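Local atomic coordinates of molybdenum cofactor biosynthesis protein (Pyrococcus furiosus, PDB entry 1XI8), a protein that probably acts as a molybdopterin molybdotransferase of the MoeA family, in the biosynthesis of the molybdenum cofactor. Residues 160-165 with 170-175; 228-233 with 312-317; 235-240 with 252-257. All blocks are in the same frame, centred on the assembly; numbering follows the deposited sequence.

Contact 1. Residues 160-165 with 170-175; sequences IALKKG and PQDLAL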
loop_
_atom_site.group_PDB
_atom_site.type_symbol
_atom_site.label_atom_id
_atom_site.label_comp_id
_atom_site.label_asym_id
_atom_site.label_seq_id
_atom_site.Cartn_x
_atom_site.Cartn_y
_atom_site.Cartn_z
ATOM N N ILE A 160 -22.089 -13.730 -4.634
ATOM C CA ILE A 160 -20.676 -13.669 -4.255
ATOM C C ILE A 160 -20.419 -12.391 -3.450
ATOM O O ILE A 160 -20.544 -11.270 -3.959
ATOM C CB ILE A 160 -19.712 -13.762 -5.467
ATOM C CG1 ILE A 160 -19.779 -12.483 -6.312
ATOM C CG2 ILE A 160 -20.010 -15.022 -6.297
ATOM C CD1 ILE A 160 -18.803 -12.454 -7.523
ATOM N N ALA A 161 -20.083 -12.564 -2.181
ATOM C CA ALA A 161 -19.743 -11.427 -1.334
ATOM C C ALA A 161 -18.341 -10.889 -1.657
ATOM O O ALA A 161 -18.148 -9.683 -1.713
ATOM C CB ALA A 161 -19.865 -11.797 0.144
ATOM N N LEU A 162 -17.379 -11.792 -1.866
ATOM C CA LEU A 162 -16.001 -11.415 -2.222
ATOM C C LEU A 162 -15.424 -12.366 -3.256
ATOM O O LEU A 162 -15.577 -13.579 -3.138
ATOM C CB LEU A 162 -15.098 -11.408 -0.987
ATOM C CG LEU A 162 -15.453 -10.478 0.170
ATOM C CD1 LEU A 162 -14.603 -10.772 1.385
ATOM C CD2 LEU A 162 -15.285 -9.036 -0.262
ATOM N N LYS A 163 -14.750 -11.822 -4.264
ATOM C CA LYS A 163 -14.200 -12.649 -5.344
ATOM C C LYS A 163 -12.832 -13.273 -5.045
ATOM O O LYS A 163 -11.999 -12.672 -4.385
ATOM C CB LYS A 163 -14.098 -11.844 -6.638
ATOM C CG LYS A 163 -15.429 -11.475 -7.267
ATOM C CD LYS A 163 -15.239 -10.960 -8.698
ATOM N N LYS A 164 -12.620 -14.487 -5.545
ATOM C CA LYS A 164 -11.319 -15.131 -5.513
ATOM C C LYS A 164 -10.300 -14.139 -6.031
ATOM O O LYS A 164 -10.555 -13.461 -7.021
ATOM C CB LYS A 164 -11.318 -16.359 -6.424
ATOM C CG LYS A 164 -10.180 -17.317 -6.149
ATOM C CD LYS A 164 -10.080 -18.482 -7.135
ATOM C CE LYS A 164 -9.023 -18.203 -8.187
ATOM N NZ LYS A 164 -8.631 -19.443 -8.934
ATOM N N GLY A 165 -9.152 -14.033 -5.366
ATOM C CA GLY A 165 -8.110 -13.115 -5.807
ATOM C C GLY A 165 -8.120 -11.750 -5.137
ATOM O O GLY A 165 -7.238 -10.916 -5.396
ATOM N N PRO A 170 -9.274 -3.686 5.149
ATOM C CA PRO A 170 -9.997 -3.602 6.413
ATOM C C PRO A 170 -11.492 -3.861 6.258
ATOM O O PRO A 170 -12.076 -4.537 7.100
ATOM C CB PRO A 170 -9.730 -2.166 6.871
ATOM C CG PRO A 170 -8.430 -1.812 6.231
ATOM C CD PRO A 170 -8.421 -2.507 4.913
ATOM N N GLN A 171 -12.110 -3.342 5.201
ATOM C CA GLN A 171 -13.556 -3.535 5.021
ATOM C C GLN A 171 -13.892 -4.946 4.524
ATOM O O GLN A 171 -14.991 -5.464 4.783
ATOM C CB GLN A 171 -14.184 -2.463 4.113
ATOM C CG GLN A 171 -13.657 -2.395 2.675
ATOM C CD GLN A 171 -12.430 -1.483 2.516
ATOM O OE1 GLN A 171 -11.526 -1.475 3.355
ATOM N NE2 GLN A 171 -12.400 -0.719 1.425
ATOM N N ASP A 172 -12.949 -5.565 3.816
ATOM C CA ASP A 172 -13.150 -6.924 3.333
ATOM C C ASP A 172 -13.244 -7.860 4.525
ATOM O O ASP A 172 -14.058 -8.773 4.541
ATOM C CB ASP A 172 -12.013 -7.357 2.402
ATOM C CG ASP A 172 -11.977 -6.569 1.113
ATOM O OD1 ASP A 172 -10.865 -6.367 0.570
ATOM O OD2 ASP A 172 -13.058 -6.154 0.645
ATOM N N LEU A 173 -12.403 -7.622 5.526
ATOM C CA LEU A 173 -12.427 -8.421 6.749
ATOM C C LEU A 173 -13.727 -8.181 7.524
ATOM O O LEU A 173 -14.296 -9.103 8.118
ATOM C CB LEU A 173 -11.221 -8.107 7.639
ATOM C CG LEU A 173 -9.819 -8.221 7.039
ATOM C CD1 LEU A 173 -8.787 -7.880 8.102
ATOM C CD2 LEU A 173 -9.542 -9.592 6.449
ATOM N N ALA A 174 -14.187 -6.935 7.514
ATOM C CA ALA A 174 -15.431 -6.585 8.170
ATOM C C ALA A 174 -16.611 -7.318 7.536
ATOM O O ALA A 174 -17.534 -7.725 8.240
ATOM C CB ALA A 174 -15.645 -5.084 8.137
ATOM N N LEU A 175 -16.589 -7.496 6.221
ATOM C CA LEU A 175 -17.675 -8.216 5.574
ATOM C C LEU A 175 -17.620 -9.707 5.927
ATOM O O LEU A 175 -18.656 -10.337 6.166
ATOM C CB LEU A 175 -17.688 -7.992 4.063
ATOM C CG LEU A 175 -18.868 -8.609 3.301
ATOM C CD1 LEU A 175 -20.207 -8.253 3.948
ATOM C CD2 LEU A 175 -18.853 -8.199 1.849
#

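Contact 2. Residues 228-233 with 312-317; sequences ERYFGE and TQFHLF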
loop_
_atom_site.group_PDB
_atom_site.type_symbol
_atom_site.label_atom_id
_atom_site.label_comp_id
_atom_site.label_asym_id
_atom_site.label_seq_id
_atom_site.Cartn_x
_atom_site.Cartn_y
_atom_site.Cartn_z
ATOM N N GLU A 228 7.865 -9.605 -0.131
ATOM C CA GLU A 228 6.986 -9.416 1.002
ATOM C C GLU A 228 5.824 -8.509 0.620
ATOM O O GLU A 228 4.674 -8.805 0.914
ATOM C CB GLU A 228 7.783 -8.772 2.132
ATOM C CG GLU A 228 6.959 -8.271 3.278
ATOM C CD GLU A 228 6.559 -9.399 4.185
ATOM O OE1 GLU A 228 7.263 -10.439 4.128
ATOM O OE2 GLU A 228 5.561 -9.247 4.941
ATOM N N ARG A 229 6.134 -7.398 -0.043
ATOM C CA ARG A 229 5.119 -6.444 -0.467
ATOM C C ARG A 229 4.205 -7.046 -1.525
ATOM O O ARG A 229 3.034 -6.671 -1.628
ATOM C CB ARG A 229 5.773 -5.163 -0.996
ATOM C CG ARG A 229 4.815 -4.169 -1.632
ATOM C CD ARG A 229 5.472 -2.812 -1.879
ATOM N NE ARG A 229 4.547 -1.860 -2.499
ATOM C CZ ARG A 229 3.647 -1.125 -1.842
ATOM N NH1 ARG A 229 3.522 -1.208 -0.521
ATOM N NH2 ARG A 229 2.859 -0.297 -2.510
ATOM N N TYR A 230 4.735 -7.979 -2.307
ATOM C CA TYR A 230 3.950 -8.568 -3.396
ATOM C C TYR A 230 3.694 -10.069 -3.280
ATOM O O TYR A 230 4.063 -10.846 -4.154
ATOM C CB TYR A 230 4.516 -8.178 -4.775
ATOM C CG TYR A 230 4.271 -6.723 -5.076
ATOM C CD1 TYR A 230 3.024 -6.283 -5.498
ATOM C CD2 TYR A 230 5.275 -5.785 -4.903
ATOM C CE1 TYR A 230 2.785 -4.950 -5.758
ATOM C CE2 TYR A 230 5.051 -4.450 -5.157
ATOM C CZ TYR A 230 3.805 -4.035 -5.583
ATOM O OH TYR A 230 3.597 -2.698 -5.837
ATOM N N PHE A 231 3.051 -10.434 -2.175
ATOM C CA PHE A 231 2.376 -11.723 -1.980
ATOM C C PHE A 231 3.217 -12.932 -1.595
ATOM O O PHE A 231 2.677 -13.921 -1.122
ATOM C CB PHE A 231 1.480 -12.037 -3.183
ATOM C CG PHE A 231 0.741 -10.844 -3.689
ATOM C CD1 PHE A 231 -0.137 -10.165 -2.870
ATOM C CD2 PHE A 231 0.933 -10.385 -4.981
ATOM C CE1 PHE A 231 -0.809 -9.055 -3.334
ATOM C CE2 PHE A 231 0.264 -9.277 -5.448
ATOM C CZ PHE A 231 -0.608 -8.615 -4.629
ATOM N N GLY A 232 4.528 -12.862 -1.780
ATOM C CA GLY A 232 5.387 -14.012 -1.499
ATOM C C GLY A 232 6.040 -14.075 -0.126
ATOM O O GLY A 232 5.925 -13.162 0.682
ATOM N N GLU A 233 6.716 -15.191 0.132
ATOM C CA GLU A 233 7.489 -15.379 1.348
ATOM C C GLU A 233 8.963 -15.484 0.954
ATOM O O GLU A 233 9.359 -16.426 0.270
ATOM C CB GLU A 233 7.025 -16.633 2.094
ATOM C CG GLU A 233 7.888 -16.993 3.317
ATOM C CD GLU A 233 7.367 -18.195 4.107
ATOM O OE1 GLU A 233 6.284 -18.737 3.755
ATOM O OE2 GLU A 233 8.042 -18.595 5.089
ATOM N N THR A 312 13.869 -2.537 -11.262
ATOM C CA THR A 312 13.211 -2.460 -12.558
ATOM C C THR A 312 12.699 -3.819 -13.007
ATOM O O THR A 312 11.544 -3.954 -13.404
ATOM C CB THR A 312 14.161 -1.920 -13.624
ATOM O OG1 THR A 312 14.465 -0.563 -13.322
ATOM C CG2 THR A 312 13.514 -1.997 -15.002
ATOM N N GLN A 313 13.574 -4.814 -12.930
ATOM C CA GLN A 313 13.238 -6.174 -13.291
ATOM C C GLN A 313 12.144 -6.737 -12.391
ATOM O O GLN A 313 11.285 -7.491 -12.851
ATOM C CB GLN A 313 14.491 -7.058 -13.262
ATOM C CG GLN A 313 15.486 -6.761 -14.377
ATOM C CD GLN A 313 16.836 -7.442 -14.177
ATOM O OE1 GLN A 313 17.216 -7.817 -13.060
ATOM N NE2 GLN A 313 17.574 -7.594 -15.265
ATOM N N PHE A 314 12.158 -6.366 -11.112
ATOM C CA PHE A 314 11.127 -6.870 -10.202
ATOM C C PHE A 314 9.742 -6.395 -10.609
ATOM O O PHE A 314 8.819 -7.201 -10.714
ATOM C CB PHE A 314 11.384 -6.517 -8.729
ATOM C CG PHE A 314 10.314 -7.035 -7.816
ATOM C CD1 PHE A 314 9.151 -6.315 -7.608
ATOM C CD2 PHE A 314 10.452 -8.260 -7.190
ATOM C CE1 PHE A 314 8.157 -6.797 -6.783
ATOM C CE2 PHE A 314 9.455 -8.747 -6.358
ATOM C CZ PHE A 314 8.311 -8.013 -6.155
ATOM N N HIS A 315 9.608 -5.092 -10.832
ATOM C CA HIS A 315 8.328 -4.495 -11.213
ATOM C C HIS A 315 7.853 -4.869 -12.617
ATOM O O HIS A 315 6.655 -5.019 -12.845
ATOM C CB HIS A 315 8.357 -2.972 -11.052
ATOM C CG HIS A 315 8.200 -2.519 -9.634
ATOM N ND1 HIS A 315 6.969 -2.351 -9.040
ATOM C CD2 HIS A 315 9.119 -2.208 -8.688
ATOM C CE1 HIS A 315 7.134 -1.954 -7.794
ATOM N NE2 HIS A 315 8.429 -1.860 -7.555
ATOM N N LEU A 316 8.778 -5.029 -13.556
ATOM C CA LEU A 316 8.378 -5.369 -14.913
ATOM C C LEU A 316 8.123 -6.869 -15.086
ATOM O O LEU A 316 7.417 -7.274 -15.999
ATOM C CB LEU A 316 9.406 -4.860 -15.930
ATOM C CG LEU A 316 9.612 -3.343 -16.029
ATOM C CD1 LEU A 316 10.510 -3.014 -17.180
ATOM C CD2 LEU A 316 8.298 -2.620 -16.183
ATOM N N PHE A 317 8.676 -7.689 -14.196
ATOM C CA PHE A 317 8.536 -9.136 -14.316
ATOM C C PHE A 317 8.102 -9.893 -13.045
ATOM O O PHE A 317 7.062 -10.549 -13.032
ATOM C CB PHE A 317 9.841 -9.751 -14.838
ATOM C CG PHE A 317 10.086 -9.521 -16.301
ATOM C CD1 PHE A 317 10.933 -8.509 -16.726
ATOM C CD2 PHE A 317 9.480 -10.328 -17.253
ATOM C CE1 PHE A 317 11.164 -8.298 -18.072
ATOM C CE2 PHE A 317 9.709 -10.124 -18.591
ATOM C CZ PHE A 317 10.553 -9.105 -19.004
#

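Contact 3. Residues 235-240 with 252-257; sequences ILYGVV and EKAKRE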
loop_
_atom_site.group_PDB
_atom_site.type_symbol
_atom_site.label_atom_id
_atom_site.label_comp_id
_atom_site.label_asym_id
_atom_site.label_seq_id
_atom_site.Cartn_x
_atom_site.Cartn_y
_atom_site.Cartn_z
ATOM N N ILE A 235 12.893 -16.276 1.141
ATOM C CA ILE A 235 13.760 -17.242 1.778
ATOM C C ILE A 235 15.184 -16.946 1.322
ATOM O O ILE A 235 15.516 -17.079 0.151
ATOM C CB ILE A 235 13.325 -18.674 1.416
ATOM C CG1 ILE A 235 11.897 -18.912 1.934
ATOM C CG2 ILE A 235 14.307 -19.707 1.971
ATOM C CD1 ILE A 235 11.275 -20.181 1.460
ATOM N N LEU A 236 16.020 -16.513 2.258
ATOM C CA LEU A 236 17.376 -16.086 1.944
ATOM C C LEU A 236 18.374 -17.232 1.962
ATOM O O LEU A 236 18.462 -17.972 2.938
ATOM C CB LEU A 236 17.817 -14.992 2.917
ATOM C CG LEU A 236 16.962 -13.741 2.739
ATOM C CD1 LEU A 236 17.056 -12.852 3.953
ATOM C CD2 LEU A 236 17.360 -12.986 1.466
ATOM N N TYR A 237 19.116 -17.376 0.873
ATOM C CA TYR A 237 20.150 -18.391 0.788
ATOM C C TYR A 237 21.527 -17.748 0.896
ATOM O O TYR A 237 22.544 -18.426 0.839
ATOM C CB TYR A 237 20.006 -19.202 -0.496
ATOM C CG TYR A 237 18.773 -20.070 -0.483
ATOM C CD1 TYR A 237 18.733 -21.224 0.295
ATOM C CD2 TYR A 237 17.648 -19.744 -1.238
ATOM C CE1 TYR A 237 17.620 -22.031 0.325
ATOM C CE2 TYR A 237 16.520 -20.553 -1.213
ATOM C CZ TYR A 237 16.522 -21.697 -0.426
ATOM O OH TYR A 237 15.424 -22.517 -0.370
ATOM N N GLY A 238 21.541 -16.431 1.058
ATOM C CA GLY A 238 22.779 -15.697 1.260
ATOM C C GLY A 238 23.566 -15.459 -0.011
ATOM O O GLY A 238 23.029 -15.546 -1.117
ATOM N N VAL A 239 24.849 -15.144 0.152
ATOM C CA VAL A 239 25.716 -14.947 -0.993
ATOM C C VAL A 239 26.429 -16.259 -1.283
ATOM O O VAL A 239 26.751 -17.016 -0.370
ATOM C CB VAL A 239 26.751 -13.784 -0.801
ATOM C CG1 VAL A 239 26.094 -12.579 -0.141
ATOM C CG2 VAL A 239 27.902 -14.236 0.051
ATOM N N VAL A 240 26.643 -16.540 -2.561
ATOM C CA VAL A 240 27.395 -17.712 -2.942
ATOM C C VAL A 240 28.499 -17.241 -3.864
ATOM O O VAL A 240 28.276 -16.363 -4.695
ATOM C CB VAL A 240 26.516 -18.822 -3.616
ATOM C CG1 VAL A 240 25.263 -19.085 -2.795
ATOM C CG2 VAL A 240 26.151 -18.454 -5.037
ATOM N N GLU A 252 19.801 -25.604 -7.095
ATOM C CA GLU A 252 19.073 -26.856 -6.942
ATOM C C GLU A 252 18.368 -26.924 -5.594
ATOM O O GLU A 252 17.242 -27.400 -5.512
ATOM C CB GLU A 252 20.006 -28.049 -7.178
ATOM C CG GLU A 252 20.422 -28.155 -8.641
ATOM C CD GLU A 252 19.233 -27.963 -9.585
ATOM O OE1 GLU A 252 19.118 -26.863 -10.176
ATOM O OE2 GLU A 252 18.407 -28.899 -9.722
ATOM N N LYS A 253 19.027 -26.430 -4.551
ATOM C CA LYS A 253 18.422 -26.383 -3.224
ATOM C C LYS A 253 17.188 -25.469 -3.226
ATOM O O LYS A 253 16.138 -25.827 -2.700
ATOM C CB LYS A 253 19.441 -25.903 -2.197
ATOM C CG LYS A 253 19.029 -26.098 -0.747
ATOM C CD LYS A 253 20.022 -25.410 0.196
ATOM C CE LYS A 253 20.013 -25.997 1.592
ATOM N NZ LYS A 253 18.708 -25.864 2.282
ATOM N N ALA A 254 17.313 -24.294 -3.831
ATOM C CA ALA A 254 16.207 -23.347 -3.847
ATOM C C ALA A 254 15.041 -23.861 -4.691
ATOM O O ALA A 254 13.890 -23.719 -4.294
ATOM C CB ALA A 254 16.670 -21.973 -4.319
ATOM N N LYS A 255 15.334 -24.457 -5.849
ATOM C CA LYS A 255 14.281 -25.088 -6.669
ATOM C C LYS A 255 13.499 -26.140 -5.877
ATOM O O LYS A 255 12.296 -26.278 -6.064
ATOM C CB LYS A 255 14.838 -25.737 -7.937
ATOM C CG LYS A 255 15.317 -24.788 -9.032
ATOM C CD LYS A 255 15.260 -25.517 -10.364
ATOM C CE LYS A 255 16.418 -25.192 -11.291
ATOM N NZ LYS A 255 16.525 -26.232 -12.374
ATOM N N ARG A 256 14.176 -26.872 -4.992
ATOM C CA ARG A 256 13.506 -27.898 -4.201
ATOM C C ARG A 256 12.540 -27.298 -3.201
ATOM O O ARG A 256 11.513 -27.885 -2.901
ATOM C CB ARG A 256 14.512 -28.780 -3.438
ATOM C CG ARG A 256 15.448 -29.594 -4.320
ATOM C CD ARG A 256 16.103 -30.765 -3.555
ATOM N NE ARG A 256 16.953 -30.345 -2.437
ATOM C CZ ARG A 256 18.267 -30.158 -2.544
ATOM N NH1 ARG A 256 18.866 -30.355 -3.716
ATOM N NH2 ARG A 256 18.981 -29.770 -1.490
ATOM N N GLU A 257 12.878 -26.128 -2.683
ATOM C CA GLU A 257 12.135 -25.548 -1.577
ATOM C C GLU A 257 11.159 -24.443 -1.982
ATOM O O GLU A 257 10.267 -24.093 -1.210
ATOM C CB GLU A 257 13.126 -25.023 -0.525
ATOM C CG GLU A 257 14.147 -26.076 -0.091
ATOM C CD GLU A 257 15.097 -25.609 1.015
ATOM O OE1 GLU A 257 15.037 -24.431 1.440
ATOM O OE2 GLU A 257 15.921 -26.433 1.460
#

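Contact 1. Residues 160-165 with 170-175
Ala161 and Leu162, where the strand 160-162 turns a corner, lie against the first turns of the helix 170-179. The nearest CA pairs are Leu162 CA with Asp172 CA, 7.7 Å, and Ala161 CA with Leu175 CA, 7.9 Å, so side chains make most of the contact. Inside the helix, Leu175 N bonds to Gln171 O at 3.0 Å, a regular i to i+4 bond, and Asp172 and Leu175, three residues apart, both meet the strand. Leu175 sends its CD2 methyl to the corner, where it lies 4.1 Å from Ala161 CB and 3.9 Å from Ala161 O. The same methyl meets Leu162 CD2 at 4.2 Å. With CG anti to the backbone N (chi1 -175°), Leu175 carries CD2 toward the corner. The corner is a classic beta bulge: Ala161 and Leu162 both face Ile51 of the partner strand 51-52, and both join it by backbone hydrogen bonds, which lets two successive side chains point at the helix. Leu162 forks over Asp172, its side chain slanting across that of the aspartate. One methyl, CD1, packs 3.8 Å from the backbone atom Asp172 O, and the other, CD2, lies 3.8 Å from the carboxylate oxygen Asp172 OD2. The last is a van der Waals contact of a methyl with an oxygen; the buried carboxylate also forms a salt bridge through OD1 with Arg169 NE. Val377 of the second subunit packs on both Leu162 and Asp172, and Gln171 NE2 donates to Leu376 O of that subunit.

Contact 2. Residues 228-233 with 312-317
Tyr230, the first residue to leave the helix 219-229, meets two consecutive aromatic residues, Phe314 and His315, at oblique angles. The Tyr230 and Phe314 rings have centroids 5.9 Å apart and planes inclined at 47°. The closest touch is Tyr230 CD2 to Phe314 CE1, 3.6 Å, made at the edge of the phenylalanine ring and near its plane. Farther out, the hydroxyl end passes His315, with Tyr230 OH 4.1 Å from His315 CE1 and the two rings turned 81° to each other. Phe314 CD1 also lies above one face of the imidazole, toward its rim, which completes a three-ring cluster. With CG anti to its carbonyl carbon (chi1 -71°), Tyr230 points its ring at the helix 307-326, and its hydroxyl bonds to Tyr403 O at the end of the chain. A leucine here would probably leave Tyr403 O with Arg229 NE but without its tyrosine mate, and open a gap beside Phe314 and His315. Around the cluster, Leu223 and Leu226 of the helix 219-229 pack on Phe314, Lys319 and Leu322 border it from the helix 307-326, and Phe352 of the strand 350-358 touches His315.

Contact 3. Residues 235-240 with 252-257
Tyr237 carries nearly all of the strand side of this contact, its side chain resting across Lys253, Ala254 and Glu257 of the helix 244-257. The segments run almost exactly antiparallel, at 177°, with axes 10.4 Å apart and the nearest CA pair, Tyr237 CA and Ala254 CA, separated by 7.8 Å. The apolar part is compact: Ala254 CB comes within 3.4 Å of Tyr237 CE2, while the aliphatic part of Lys253 places CD 4.1 Å from Tyr237 CE1. Both approach the ring obliquely. Ala254, having no more than a methyl group, allows the ring to lie close to the helix. The hydrogen bond runs from Tyr237 OH to Glu257 OE1, 2.7 Å; OE1 lies at the edge of the ring, near its plane, but the hydroxyl meets it from above the carboxylate plane, 51° out. The charged part lies within the helix, one turn apart: Lys253 NZ forms a salt bridge with the other oxygen, Glu257 OE2, 3.0 Å, from the syn side and tilted 29° out of the carboxylate plane. Each carboxylate oxygen thus has a donor, one neutral and one charged, and the two together should limit rotation of the group; the lysine charge would probably favour the ionised glutamate. On the strand, Ile195 packs on Tyr237 from the neighbouring strand 191-196. The arrangement is the first strand and helix of a beta-alpha-beta crossover: strand 233-239, at the border of the mixed sheet, leads through the helix 244-257 to the parallel strand 260-263, with 191-196 between them, in the probable molybdopterin-binding domain.

How the contacts relate
Along the chain contact 1 comes first, and contact 3 is then nested within the long loop that contact 2 closes. Contacts 2 and 3 have centres about 17 Å apart and share the probable molybdopterin-binding region: helix 219-229 is followed, after a short turn, by strand 233-239, so their segments adjoin. Contact 2 lies near the centre of the chain, where the end of helix 219-229 meets helix 307-326, whereas contact 3 covers the border strand of the sheet. Contact 1 belongs to the MoeA N-terminal region, with its centre about 24 Å from that of contact 2 and about 35 Å from that of contact 3; it touches neither, and its residues pack against the second subunit.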